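Local structure of glycoside transferase (Listeria monocytogenes, 6R2M) at residues 166-171 with 175-180; 98-103 with 156-161; 269-272 with 276-279; 211-216 with 262-267; 71-76 with 123-128. The protein is an extracellular glycoside hydrolase that probably cleaves the exopolysaccharide of Listeria. All blocks are in the same frame, centred on the assembly; numbering follows the deposited sequence.

Contact 1: 166-171 with 175-180; sequences QAMQQI and DKAYLP
M168 and A177 face each other with their CA atoms 8.9 Å apart, where the last turn of helix 165-170 passes the 3-10 turn of residues 175-178 that leads into helix 179-183. The side chains of M168 and Y178 fill the gap, reaching across from opposite directions. The bend at chi3 (61°) turns the methyl of M168 back over one face of the Y178 ring: CE lies 4.3 Å from the ring centroid and 23° off the normal. SD stands obliquely to the ring, 5.2 Å from its centroid, completing a Met-aromatic contact, and an unbranched, polarisable methionine suits this role because it can fold onto a flat surface. The end of one helix is thus packed against the turn that starts the next, consistent with an alpha/alpha barrel. The same CE touches CB of A177 at 4.1 Å, the alanine methyl offering it a small apolar surface. Farther along the ring, the Y178 hydroxyl reaches the helix itself, with OH 3.4 Å from CB of M168. The aliphatic CG of Q169 flanks that hydroxyl at 3.6 Å from OH. F104 of helix 100-116 and P143 also pack on M168, and Y173 on both M168 and Y178.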
# COMPACT_ATOMS: atom_id res chain seq x y z
N GLN A 166 -6.98 5.49 -7.32
CA GLN A 166 -6.83 6.93 -7.23
C GLN A 166 -5.59 7.41 -7.99
O GLN A 166 -5.66 8.38 -8.76
CB GLN A 166 -6.76 7.36 -5.76
CG GLN A 166 -6.42 8.83 -5.58
CD GLN A 166 -7.13 9.48 -4.41
OE1 GLN A 166 -8.32 9.24 -4.18
NE2 GLN A 166 -6.41 10.29 -3.65
N ALA A 167 -4.46 6.71 -7.83
CA ALA A 167 -3.25 7.14 -8.52
C ALA A 167 -3.39 6.99 -10.03
O ALA A 167 -2.93 7.84 -10.80
CB ALA A 167 -2.04 6.34 -8.02
N MET A 168 -4.05 5.92 -10.47
CA MET A 168 -4.19 5.70 -11.90
C MET A 168 -5.10 6.74 -12.54
O MET A 168 -4.87 7.13 -13.69
CB MET A 168 -4.72 4.29 -12.17
CG MET A 168 -3.77 3.22 -11.72
SD MET A 168 -4.46 1.58 -11.92
CE MET A 168 -4.72 1.55 -13.70
N GLN A 169 -6.12 7.20 -11.82
CA GLN A 169 -6.96 8.26 -12.36
C GLN A 169 -6.22 9.59 -12.41
O GLN A 169 -6.46 10.40 -13.31
CB GLN A 169 -8.25 8.38 -11.54
CG GLN A 169 -9.10 7.12 -11.58
CD GLN A 169 -10.23 7.13 -10.57
OE1 GLN A 169 -10.18 7.82 -9.56
NE2 GLN A 169 -11.26 6.33 -10.84
N GLN A 170 -5.29 9.82 -11.48
CA GLN A 170 -4.52 11.06 -11.45
C GLN A 170 -3.70 11.25 -12.73
O GLN A 170 -3.46 12.38 -13.15
CB GLN A 170 -3.61 11.08 -10.23
CG GLN A 170 -2.66 12.25 -10.20
CD GLN A 170 -3.38 13.56 -9.94
OE1 GLN A 170 -4.29 13.63 -9.12
NE2 GLN A 170 -2.97 14.62 -10.65
N ILE A 171 -3.25 10.16 -13.35
CA ILE A 171 -2.43 10.23 -14.55
C ILE A 171 -3.19 9.74 -15.78
O ILE A 171 -2.59 9.54 -16.84
CB ILE A 171 -1.10 9.46 -14.35
CG1 ILE A 171 -0.01 9.95 -15.32
CG2 ILE A 171 -1.30 7.96 -14.40
CD1 ILE A 171 0.45 11.36 -15.05
N ASP A 175 -9.08 3.71 -20.59
CA ASP A 175 -10.16 2.91 -20.02
C ASP A 175 -9.78 1.44 -19.96
O ASP A 175 -10.15 0.74 -19.00
CB ASP A 175 -11.44 3.08 -20.84
CG ASP A 175 -12.05 4.47 -20.71
OD1 ASP A 175 -11.72 5.20 -19.76
OD2 ASP A 175 -12.88 4.82 -21.59
N LYS A 176 -9.06 0.95 -20.97
CA LYS A 176 -8.70 -0.46 -21.05
C LYS A 176 -7.81 -0.89 -19.89
O LYS A 176 -7.80 -2.08 -19.54
CB LYS A 176 -8.00 -0.75 -22.39
CG LYS A 176 -6.70 0.03 -22.57
CD LYS A 176 -6.03 -0.28 -23.91
CE LYS A 176 -5.83 -1.78 -24.09
NZ LYS A 176 -4.98 -2.08 -25.28
N ALA A 177 -7.10 0.06 -19.28
CA ALA A 177 -6.23 -0.25 -18.16
C ALA A 177 -7.00 -0.81 -16.98
O ALA A 177 -6.42 -1.49 -16.13
CB ALA A 177 -5.45 0.99 -17.72
N TYR A 178 -8.30 -0.52 -16.91
CA TYR A 178 -9.13 -0.91 -15.78
C TYR A 178 -9.89 -2.19 -16.03
O TYR A 178 -10.56 -2.69 -15.11
CB TYR A 178 -10.09 0.23 -15.43
CG TYR A 178 -9.38 1.52 -15.06
CD1 TYR A 178 -9.06 1.80 -13.75
CD2 TYR A 178 -9.02 2.44 -16.04
CE1 TYR A 178 -8.41 2.97 -13.41
CE2 TYR A 178 -8.36 3.62 -15.71
CZ TYR A 178 -8.06 3.87 -14.39
OH TYR A 178 -7.42 5.03 -14.03
N LEU A 179 -9.80 -2.75 -17.23
CA LEU A 179 -10.52 -3.99 -17.52
C LEU A 179 -10.20 -5.11 -16.54
O LEU A 179 -11.14 -5.83 -16.16
CB LEU A 179 -10.25 -4.45 -18.96
CG LEU A 179 -11.18 -5.56 -19.47
CD1 LEU A 179 -12.50 -4.96 -19.91
CD2 LEU A 179 -10.56 -6.35 -20.61
N PRO A 180 -8.95 -5.31 -16.09
CA PRO A 180 -8.72 -6.40 -15.12
C PRO A 180 -9.55 -6.25 -13.85
O PRO A 180 -10.22 -7.21 -13.45
CB PRO A 180 -7.21 -6.31 -14.85
CG PRO A 180 -6.66 -5.79 -16.15
CD PRO A 180 -7.68 -4.80 -16.64

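Contact 2: 98-103 with 156-161; sequences NAIVDD and DTLHLS
I100 and L158 meet methyl to methyl, CD1 of one lying 4.0 Å from CD1 of the other, their side chains crossing at about a right angle. The I100 branch is fully extended at chi2, while CG1 sits between the backbone N and the carbonyl carbon (chi1 63°); this is how CD1 spans a backbone separation of 9.7 Å between the CA atoms of I100 and L158. The next residue, V101, rests its CG2 4.1 Å from the carbonyl O of S161, a plain van der Waals touch. Branched aliphatic residues suit this small, largely apolar interface. The CA atoms of V101 and S161 are 7.9 Å apart, and the touch is on the backbone carbonyl, the short serine side chain taking no part in it.

Behind these residues a polar second shell fixes the helix start. A99 takes the N-cap position, and its O accepts from the amides of both D102 and D103. N98 ND2 donates to D103 OD2 at 2.8 Å in a nearly straight bond (167°), on the syn side of the carboxylate but 33° out of its plane. T133 OG1 also bonds that oxygen, and N98 OD1 bonds the amide of Y147. D145 ties the two segments together: its backbone bonds those of I100 and T157, and its OD2 bonds T157 OG1 and H159 ND1. The contact thus joins the start of helix 100-116 to strand 158-159, an outermost strand of a three-stranded antiparallel sheet paired with strand 193-195, while S161 already packs on helix 209-223.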
# COMPACT_ATOMS: atom_id res chain seq x y z
N ASN A 98 11.24 -1.39 -10.78
CA ASN A 98 10.32 -0.71 -9.88
C ASN A 98 9.27 -1.71 -9.39
O ASN A 98 9.37 -2.92 -9.63
CB ASN A 98 9.66 0.47 -10.60
CG ASN A 98 8.72 0.00 -11.70
OD1 ASN A 98 8.96 -1.01 -12.33
ND2 ASN A 98 7.61 0.72 -11.90
N ALA A 99 8.25 -1.22 -8.69
CA ALA A 99 7.00 -1.95 -8.45
C ALA A 99 5.90 -0.91 -8.52
O ALA A 99 5.96 0.08 -7.79
CB ALA A 99 7.01 -2.66 -7.09
N ILE A 100 4.93 -1.09 -9.43
CA ILE A 100 4.01 0.03 -9.68
C ILE A 100 3.26 0.42 -8.42
O ILE A 100 2.97 1.61 -8.23
CB ILE A 100 3.03 -0.25 -10.84
CG1 ILE A 100 2.09 -1.43 -10.55
CG2 ILE A 100 3.79 -0.37 -12.15
CD1 ILE A 100 1.07 -1.69 -11.68
N VAL A 101 2.95 -0.53 -7.54
CA VAL A 101 2.20 -0.21 -6.33
C VAL A 101 2.96 0.79 -5.48
O VAL A 101 2.36 1.69 -4.87
CB VAL A 101 1.86 -1.51 -5.55
CG1 VAL A 101 3.13 -2.29 -5.12
CG2 VAL A 101 0.92 -1.23 -4.38
N ASP A 102 4.30 0.69 -5.46
CA ASP A 102 5.12 1.60 -4.68
C ASP A 102 5.27 2.95 -5.36
O ASP A 102 5.34 3.98 -4.66
CB ASP A 102 6.49 0.96 -4.40
CG ASP A 102 6.37 -0.33 -3.60
OD1 ASP A 102 5.44 -0.44 -2.77
OD2 ASP A 102 7.19 -1.26 -3.80
N ASP A 103 5.30 2.98 -6.70
CA ASP A 103 5.30 4.25 -7.41
C ASP A 103 4.01 5.00 -7.14
O ASP A 103 4.03 6.21 -6.87
CB ASP A 103 5.42 4.06 -8.92
CG ASP A 103 6.69 3.37 -9.34
OD1 ASP A 103 7.59 3.13 -8.51
OD2 ASP A 103 6.78 3.08 -10.56
N ASP A 156 5.42 -9.55 -17.36
CA ASP A 156 4.31 -10.14 -18.10
C ASP A 156 3.15 -10.51 -17.19
O ASP A 156 2.25 -11.24 -17.60
CB ASP A 156 4.77 -11.36 -18.90
CG ASP A 156 5.49 -12.39 -18.05
OD1 ASP A 156 5.30 -12.42 -16.81
OD2 ASP A 156 6.25 -13.19 -18.63
N THR A 157 3.14 -10.01 -15.95
CA THR A 157 2.04 -10.23 -15.03
C THR A 157 1.53 -8.89 -14.54
O THR A 157 2.29 -7.92 -14.44
CB THR A 157 2.45 -11.07 -13.80
OG1 THR A 157 3.54 -10.44 -13.11
CG2 THR A 157 2.88 -12.45 -14.21
N LEU A 158 0.24 -8.85 -14.20
CA LEU A 158 -0.30 -7.81 -13.34
C LEU A 158 -0.91 -8.47 -12.11
O LEU A 158 -1.88 -9.22 -12.23
CB LEU A 158 -1.35 -6.96 -14.05
CG LEU A 158 -2.09 -5.97 -13.15
CD1 LEU A 158 -1.13 -4.91 -12.60
CD2 LEU A 158 -3.28 -5.31 -13.87
N HIS A 159 -0.35 -8.19 -10.95
CA HIS A 159 -0.99 -8.56 -9.70
C HIS A 159 -2.00 -7.47 -9.34
O HIS A 159 -1.63 -6.29 -9.21
CB HIS A 159 0.05 -8.75 -8.61
CG HIS A 159 0.81 -10.03 -8.76
ND1 HIS A 159 1.74 -10.22 -9.76
CD2 HIS A 159 0.77 -11.19 -8.06
CE1 HIS A 159 2.24 -11.44 -9.66
NE2 HIS A 159 1.67 -12.05 -8.64
N LEU A 160 -3.27 -7.86 -9.18
CA LEU A 160 -4.31 -6.86 -8.95
C LEU A 160 -4.11 -6.12 -7.63
O LEU A 160 -4.61 -5.00 -7.47
CB LEU A 160 -5.68 -7.53 -8.98
CG LEU A 160 -6.02 -8.13 -10.34
CD1 LEU A 160 -7.35 -8.84 -10.28
CD2 LEU A 160 -6.03 -7.05 -11.40
N SER A 161 -3.39 -6.72 -6.68
CA SER A 161 -3.11 -6.04 -5.42
C SER A 161 -2.16 -4.86 -5.59
O SER A 161 -1.98 -4.10 -4.63
CB SER A 161 -2.52 -7.04 -4.41
OG SER A 161 -1.22 -7.46 -4.82

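Contact 3: 269-272 with 276-279; sequences TQYF and NQAK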
# COMPACT_ATOMS: atom_id res chain seq x y z
N THR A 269 -10.53 -2.37 8.21
CA THR A 269 -11.12 -1.18 8.79
C THR A 269 -11.36 -0.12 7.72
O THR A 269 -12.45 0.45 7.63
CB THR A 269 -10.21 -0.67 9.90
OG1 THR A 269 -10.14 -1.69 10.91
CG2 THR A 269 -10.74 0.61 10.51
N GLN A 270 -10.36 0.10 6.84
CA GLN A 270 -10.53 1.03 5.72
C GLN A 270 -11.64 0.58 4.79
O GLN A 270 -12.45 1.41 4.33
CB GLN A 270 -9.22 1.14 4.93
CG GLN A 270 -8.07 1.68 5.74
CD GLN A 270 -6.75 1.60 4.98
OE1 GLN A 270 -6.71 1.66 3.76
NE2 GLN A 270 -5.65 1.44 5.72
N TYR A 271 -11.70 -0.71 4.49
CA TYR A 271 -12.69 -1.24 3.56
C TYR A 271 -14.11 -1.11 4.11
O TYR A 271 -15.03 -0.68 3.40
CB TYR A 271 -12.35 -2.71 3.27
CG TYR A 271 -13.43 -3.52 2.58
CD1 TYR A 271 -13.50 -3.57 1.19
CD2 TYR A 271 -14.34 -4.28 3.32
CE1 TYR A 271 -14.45 -4.34 0.55
CE2 TYR A 271 -15.30 -5.05 2.69
CZ TYR A 271 -15.35 -5.07 1.31
OH TYR A 271 -16.32 -5.83 0.70
N PHE A 272 -14.30 -1.47 5.38
CA PHE A 272 -15.64 -1.38 5.95
C PHE A 272 -16.08 0.08 6.06
O PHE A 272 -17.24 0.39 5.82
CB PHE A 272 -15.66 -2.07 7.32
CG PHE A 272 -15.72 -3.57 7.23
CD1 PHE A 272 -16.51 -4.19 6.26
CD2 PHE A 272 -14.98 -4.36 8.10
CE1 PHE A 272 -16.57 -5.58 6.20
CE2 PHE A 272 -15.05 -5.74 8.03
CZ PHE A 272 -15.84 -6.35 7.07
N ASN A 276 -19.51 1.64 3.81
CA ASN A 276 -20.68 1.95 4.63
C ASN A 276 -21.07 0.76 5.51
O ASN A 276 -22.24 0.40 5.62
CB ASN A 276 -21.85 2.40 3.75
CG ASN A 276 -22.94 3.11 4.53
OD1 ASN A 276 -22.65 3.77 5.54
ND2 ASN A 276 -24.18 2.98 4.08
N GLN A 277 -20.07 0.15 6.13
CA GLN A 277 -20.29 -0.96 7.05
C GLN A 277 -19.73 -0.56 8.41
O GLN A 277 -18.71 -1.07 8.85
CB GLN A 277 -19.63 -2.24 6.52
CG GLN A 277 -20.07 -2.64 5.13
CD GLN A 277 -19.68 -4.06 4.76
OE1 GLN A 277 -20.03 -5.03 5.45
NE2 GLN A 277 -18.92 -4.19 3.67
N ALA A 278 -20.43 0.37 9.07
CA ALA A 278 -19.86 1.03 10.25
C ALA A 278 -19.69 0.06 11.42
O ALA A 278 -18.69 0.13 12.15
CB ALA A 278 -20.73 2.22 10.65
N LYS A 279 -20.65 -0.84 11.62
CA LYS A 279 -20.53 -1.80 12.72
C LYS A 279 -19.34 -2.72 12.52
O LYS A 279 -18.55 -2.95 13.45
CB LYS A 279 -21.82 -2.60 12.85
CG LYS A 279 -21.82 -3.56 14.03
CD LYS A 279 -23.20 -4.18 14.21
CE LYS A 279 -24.28 -3.10 14.16
NZ LYS A 279 -25.66 -3.64 14.23
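With CG anti to the carbonyl carbon (chi1 -55°), the Q277 side chain turns back toward F272, whose own chi1 brings its ring across to meet it. The primary amide of Q277 stands steeply to that ring, the planes 74° apart, with NE2 at the ring edge, 3.5 Å from F272 CD1. The backbones are joined more firmly: Q277 N donates to F272 O at 2.9 Å with an N-H...O angle of 159°. N276 has left-handed backbone angles, which asparagine tolerates better than most residues, and the bond from Q277 N back to the carbonyl five residues earlier is consistent with the 6→1 link of a Schellman motif, closing helix 262-274. The chain then reverses at once, since Q277 is also the N-cap residue of helix 278-290, making this the tight corner between two successive helices. Glutamine suits the spot because its amide can serve several partners: NE2 bonds D231 OD1 and T275 OG1, and OE1 receives Q235 NE2 and N280 ND2, which together fix the amide's rotation. Y271 CE2 lies obliquely 3.8 Å from Q277 NE2, and its OH bonds the same D231 OD1, tying the corner to helix 228-241. L238 of that helix packs on F272.

Contact 4: 211-216 with 262-267; sequences DQMLIA and TAVYAF
One aromatic contact is a CH-pi interaction between L214 and F267: CD2 of the leucine lies 4.2 Å from the ring centroid and 22° off the normal, offset toward the rim. The opposite face of this ring is approached by the carbonyl O of A263 in its own helix, so the phenyl is sandwiched between its own backbone and the leucine. Van der Waals packing accounts for the rest. M213 CB meets CB of F267 at 3.8 Å, close to the ring plane. Bends at chi2 (-50°) and chi3 fold the methionine along the partner helix, which puts its CE 3.9 Å from the carbonyl O of F267; CG1 of V264 stands farther off, 4.5 Å from M213 CG. The flexible methionine can bend to lie along the neighbouring helix, and the flat phenylalanine suits a leucine methyl laid on it. The two segments run nearly parallel, their axes 9.5 Å apart at an angle of 17°, and are joined by packing alone. F230 and L234 of helix 228-241 also pack on M213. Beyond the 262-267 segment, helix 278-290 packs on Y265 and A266, and helix 301-312 on A263, A266 and F267, so the pair lies within a closely packed bundle of helices.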
# COMPACT_ATOMS: atom_id res chain seq x y z
N ASP A 211 -3.13 -9.24 0.29
CA ASP A 211 -3.34 -9.03 -1.14
C ASP A 211 -4.83 -9.06 -1.48
O ASP A 211 -5.30 -8.22 -2.26
CB ASP A 211 -2.57 -10.08 -1.93
CG ASP A 211 -1.09 -10.11 -1.55
OD1 ASP A 211 -0.57 -9.04 -1.17
OD2 ASP A 211 -0.47 -11.18 -1.64
N GLN A 212 -5.58 -9.98 -0.87
CA GLN A 212 -7.02 -10.02 -1.11
C GLN A 212 -7.70 -8.72 -0.70
O GLN A 212 -8.58 -8.24 -1.41
CB GLN A 212 -7.64 -11.21 -0.39
CG GLN A 212 -7.20 -12.59 -0.92
CD GLN A 212 -7.85 -12.93 -2.26
OE1 GLN A 212 -9.02 -12.65 -2.46
NE2 GLN A 212 -7.08 -13.52 -3.17
N MET A 213 -7.31 -8.14 0.45
CA MET A 213 -7.96 -6.90 0.87
C MET A 213 -7.62 -5.76 -0.08
O MET A 213 -8.48 -4.92 -0.38
CB MET A 213 -7.54 -6.52 2.30
CG MET A 213 -8.16 -7.35 3.41
SD MET A 213 -9.95 -7.54 3.31
CE MET A 213 -10.47 -5.82 3.15
N LEU A 214 -6.38 -5.72 -0.57
CA LEU A 214 -6.03 -4.65 -1.50
C LEU A 214 -6.83 -4.77 -2.80
O LEU A 214 -7.26 -3.76 -3.36
CB LEU A 214 -4.53 -4.67 -1.77
CG LEU A 214 -3.70 -4.20 -0.57
CD1 LEU A 214 -2.23 -4.50 -0.80
CD2 LEU A 214 -3.91 -2.70 -0.34
N ILE A 215 -7.05 -6.00 -3.28
CA ILE A 215 -7.86 -6.19 -4.49
C ILE A 215 -9.29 -5.76 -4.22
O ILE A 215 -9.92 -5.09 -5.05
CB ILE A 215 -7.80 -7.65 -4.96
CG1 ILE A 215 -6.37 -8.04 -5.29
CG2 ILE A 215 -8.75 -7.87 -6.18
CD1 ILE A 215 -6.17 -9.53 -5.42
N ALA A 216 -9.83 -6.13 -3.06
CA ALA A 216 -11.21 -5.78 -2.75
C ALA A 216 -11.39 -4.28 -2.71
O ALA A 216 -12.43 -3.76 -3.14
CB ALA A 216 -11.61 -6.39 -1.41
N THR A 262 -1.80 -7.75 11.26
CA THR A 262 -2.08 -6.35 11.55
C THR A 262 -2.54 -5.61 10.29
O THR A 262 -3.54 -4.89 10.31
CB THR A 262 -0.85 -5.70 12.15
OG1 THR A 262 -0.56 -6.32 13.41
CG2 THR A 262 -1.08 -4.22 12.39
N ALA A 263 -1.81 -5.79 9.18
CA ALA A 263 -2.18 -5.09 7.96
C ALA A 263 -3.57 -5.48 7.48
O ALA A 263 -4.32 -4.62 7.00
CB ALA A 263 -1.13 -5.33 6.87
N VAL A 264 -3.94 -6.75 7.63
CA VAL A 264 -5.28 -7.20 7.24
C VAL A 264 -6.35 -6.45 8.02
O VAL A 264 -7.35 -6.01 7.45
CB VAL A 264 -5.41 -8.72 7.41
CG1 VAL A 264 -6.89 -9.11 7.33
CG2 VAL A 264 -4.63 -9.40 6.31
N TYR A 265 -6.15 -6.27 9.32
CA TYR A 265 -7.16 -5.53 10.07
C TYR A 265 -7.14 -4.04 9.73
O TYR A 265 -8.21 -3.40 9.74
CB TYR A 265 -6.96 -5.73 11.57
CG TYR A 265 -7.41 -7.11 12.02
CD1 TYR A 265 -8.62 -7.63 11.58
CD2 TYR A 265 -6.64 -7.86 12.90
CE1 TYR A 265 -9.05 -8.90 11.99
CE2 TYR A 265 -7.06 -9.13 13.33
CZ TYR A 265 -8.27 -9.63 12.86
OH TYR A 265 -8.70 -10.88 13.28
N ALA A 266 -5.97 -3.47 9.43
CA ALA A 266 -5.95 -2.08 8.99
C ALA A 266 -6.73 -1.91 7.69
O ALA A 266 -7.57 -1.00 7.56
CB ALA A 266 -4.51 -1.59 8.83
N PHE A 267 -6.52 -2.82 6.73
CA PHE A 267 -7.21 -2.69 5.45
C PHE A 267 -8.68 -3.06 5.57
O PHE A 267 -9.50 -2.46 4.87
CB PHE A 267 -6.52 -3.55 4.40
CG PHE A 267 -5.12 -3.11 4.09
CD1 PHE A 267 -4.72 -1.81 4.35
CD2 PHE A 267 -4.21 -4.00 3.56
CE1 PHE A 267 -3.42 -1.41 4.08
CE2 PHE A 267 -2.92 -3.61 3.27
CZ PHE A 267 -2.52 -2.30 3.54

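Contact 5: 71-76 with 123-128; sequences EQVSHL and KKMADK
All apolar packing here runs through one residue, M125, which reaches from helix 120-136 to V73 and L76 on helix 66-79. It meets V73 tip to tip, SD lying 4.0 Å from V73 CG1, and its terminal methyl continues to L76, with CE 4.0 Å from CD2 at an oblique crossing. The methionine is stretched to nearly its full length, CG anti to the backbone N (chi1 178°) and the later torsions also near 180°; this lets it span 10.2 Å between the CA atoms of M125 and V73. V73 and L76 are one helical turn apart, so both point to the same side and offer M125 a double footing; a long, unbranched side chain suits this wide gap. Helix 100-116 comes between these two helices in sequence and packs on both, I106 against L76 and L110 against A126, an arrangement consistent with neighbouring helices of an alpha/alpha barrel. I81 also touches both L76 and M125. On the second helix, K128 NZ donates to K124 O at 2.7 Å, and that carbonyl also accepts the routine helical bond from K128 N. A long salt bridge links K128 NZ to D127 OD2.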
# COMPACT_ATOMS: atom_id res chain seq x y z
N GLU A 71 12.82 15.39 4.50
CA GLU A 71 13.97 14.53 4.75
C GLU A 71 13.81 13.21 4.03
O GLU A 71 14.78 12.68 3.45
CB GLU A 71 14.16 14.30 6.25
CG GLU A 71 14.80 15.49 6.94
CD GLU A 71 14.62 15.46 8.43
OE1 GLU A 71 13.99 14.51 8.93
OE2 GLU A 71 15.11 16.40 9.10
N GLN A 72 12.58 12.67 4.01
CA GLN A 72 12.31 11.45 3.27
C GLN A 72 12.42 11.65 1.77
O GLN A 72 12.95 10.78 1.07
CB GLN A 72 10.93 10.91 3.64
CG GLN A 72 10.87 10.49 5.12
CD GLN A 72 11.98 9.52 5.48
OE1 GLN A 72 12.10 8.45 4.89
NE2 GLN A 72 12.80 9.89 6.46
N VAL A 73 11.93 12.79 1.25
CA VAL A 73 12.06 13.04 -0.19
C VAL A 73 13.53 13.06 -0.58
O VAL A 73 13.91 12.55 -1.65
CB VAL A 73 11.36 14.36 -0.59
CG1 VAL A 73 11.63 14.70 -2.06
CG2 VAL A 73 9.88 14.26 -0.37
N SER A 74 14.39 13.61 0.28
CA SER A 74 15.83 13.63 -0.00
C SER A 74 16.40 12.23 -0.05
O SER A 74 17.20 11.91 -0.94
CB SER A 74 16.56 14.48 1.04
OG SER A 74 16.33 15.85 0.79
N HIS A 75 16.02 11.37 0.91
CA HIS A 75 16.49 9.99 0.87
C HIS A 75 15.96 9.27 -0.36
O HIS A 75 16.65 8.44 -0.96
CB HIS A 75 16.06 9.23 2.13
CG HIS A 75 16.78 9.64 3.37
ND1 HIS A 75 18.15 9.66 3.47
CD2 HIS A 75 16.32 10.03 4.58
CE1 HIS A 75 18.51 10.07 4.67
NE2 HIS A 75 17.41 10.30 5.37
N LEU A 76 14.71 9.55 -0.72
CA LEU A 76 14.15 8.98 -1.94
C LEU A 76 14.98 9.37 -3.16
O LEU A 76 15.31 8.52 -4.00
CB LEU A 76 12.70 9.43 -2.09
CG LEU A 76 11.89 8.76 -3.19
CD1 LEU A 76 11.60 7.31 -2.81
CD2 LEU A 76 10.60 9.56 -3.43
N LYS A 123 4.38 18.37 -6.54
CA LYS A 123 3.38 17.95 -7.55
C LYS A 123 4.09 17.70 -8.88
O LYS A 123 3.76 16.78 -9.53
CB LYS A 123 2.34 19.06 -7.76
CG LYS A 123 1.30 18.82 -8.85
CD LYS A 123 0.19 19.79 -8.71
CE LYS A 123 -1.14 19.32 -9.28
NZ LYS A 123 -1.00 19.28 -10.75
N LYS A 124 5.03 18.58 -9.22
CA LYS A 124 5.71 18.41 -10.49
C LYS A 124 6.62 17.19 -10.48
O LYS A 124 6.77 16.52 -11.51
CB LYS A 124 6.51 19.67 -10.86
CG LYS A 124 5.71 20.96 -10.78
CD LYS A 124 4.34 20.86 -11.42
CE LYS A 124 3.57 22.18 -11.31
NZ LYS A 124 2.34 22.19 -12.17
N MET A 125 7.20 16.89 -9.31
CA MET A 125 7.98 15.67 -9.16
C MET A 125 7.11 14.44 -9.37
O MET A 125 7.50 13.51 -10.08
CB MET A 125 8.63 15.65 -7.77
CG MET A 125 9.43 14.40 -7.48
SD MET A 125 10.20 14.55 -5.84
CE MET A 125 10.90 12.92 -5.63
N ALA A 126 5.91 14.43 -8.77
CA ALA A 126 5.02 13.29 -8.93
C ALA A 126 4.55 13.15 -10.38
O ALA A 126 4.46 12.02 -10.88
CB ALA A 126 3.83 13.43 -7.98
N ASP A 127 4.27 14.27 -11.05
CA ASP A 127 3.89 14.24 -12.47
C ASP A 127 4.93 13.48 -13.28
O ASP A 127 4.60 12.65 -14.14
CB ASP A 127 3.76 15.66 -13.05
CG ASP A 127 2.49 16.41 -12.62
OD1 ASP A 127 1.55 15.83 -12.06
OD2 ASP A 127 2.45 17.64 -12.90
N LYS A 128 6.21 13.80 -13.04
CA LYS A 128 7.29 13.25 -13.85
C LYS A 128 7.45 11.77 -13.59
O LYS A 128 7.56 10.97 -14.54
CB LYS A 128 8.61 13.98 -13.55
CG LYS A 128 8.61 15.48 -13.77
CD LYS A 128 7.51 15.92 -14.71
CE LYS A 128 7.29 17.41 -14.63
NZ LYS A 128 6.20 17.80 -13.77

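How the contacts relate
Along the chain, contacts 5 and 2 interleave, because helix 100-116, which opens contact 2, lies between the two helices of contact 5; then come contacts 1, 4 and 3. P180 of contact 1 packs on L158 and L160 of contact 2, while I215, L214 and D211 of contact 4 pack on S161 or L160. Contacts 3 and 4 share helix 262-274, centres 12 Å apart, and Y271 touches M213 and A216. Contact 5 lies about 32 Å, centre to centre, from contact 3, across the chain's centre. Contacts 1, 2, 4 and 3 thus touch in a chain, consistent with an alpha/alpha barrel; contact 5 touches none, though its nearest atoms come within about 4 Å of contact 1.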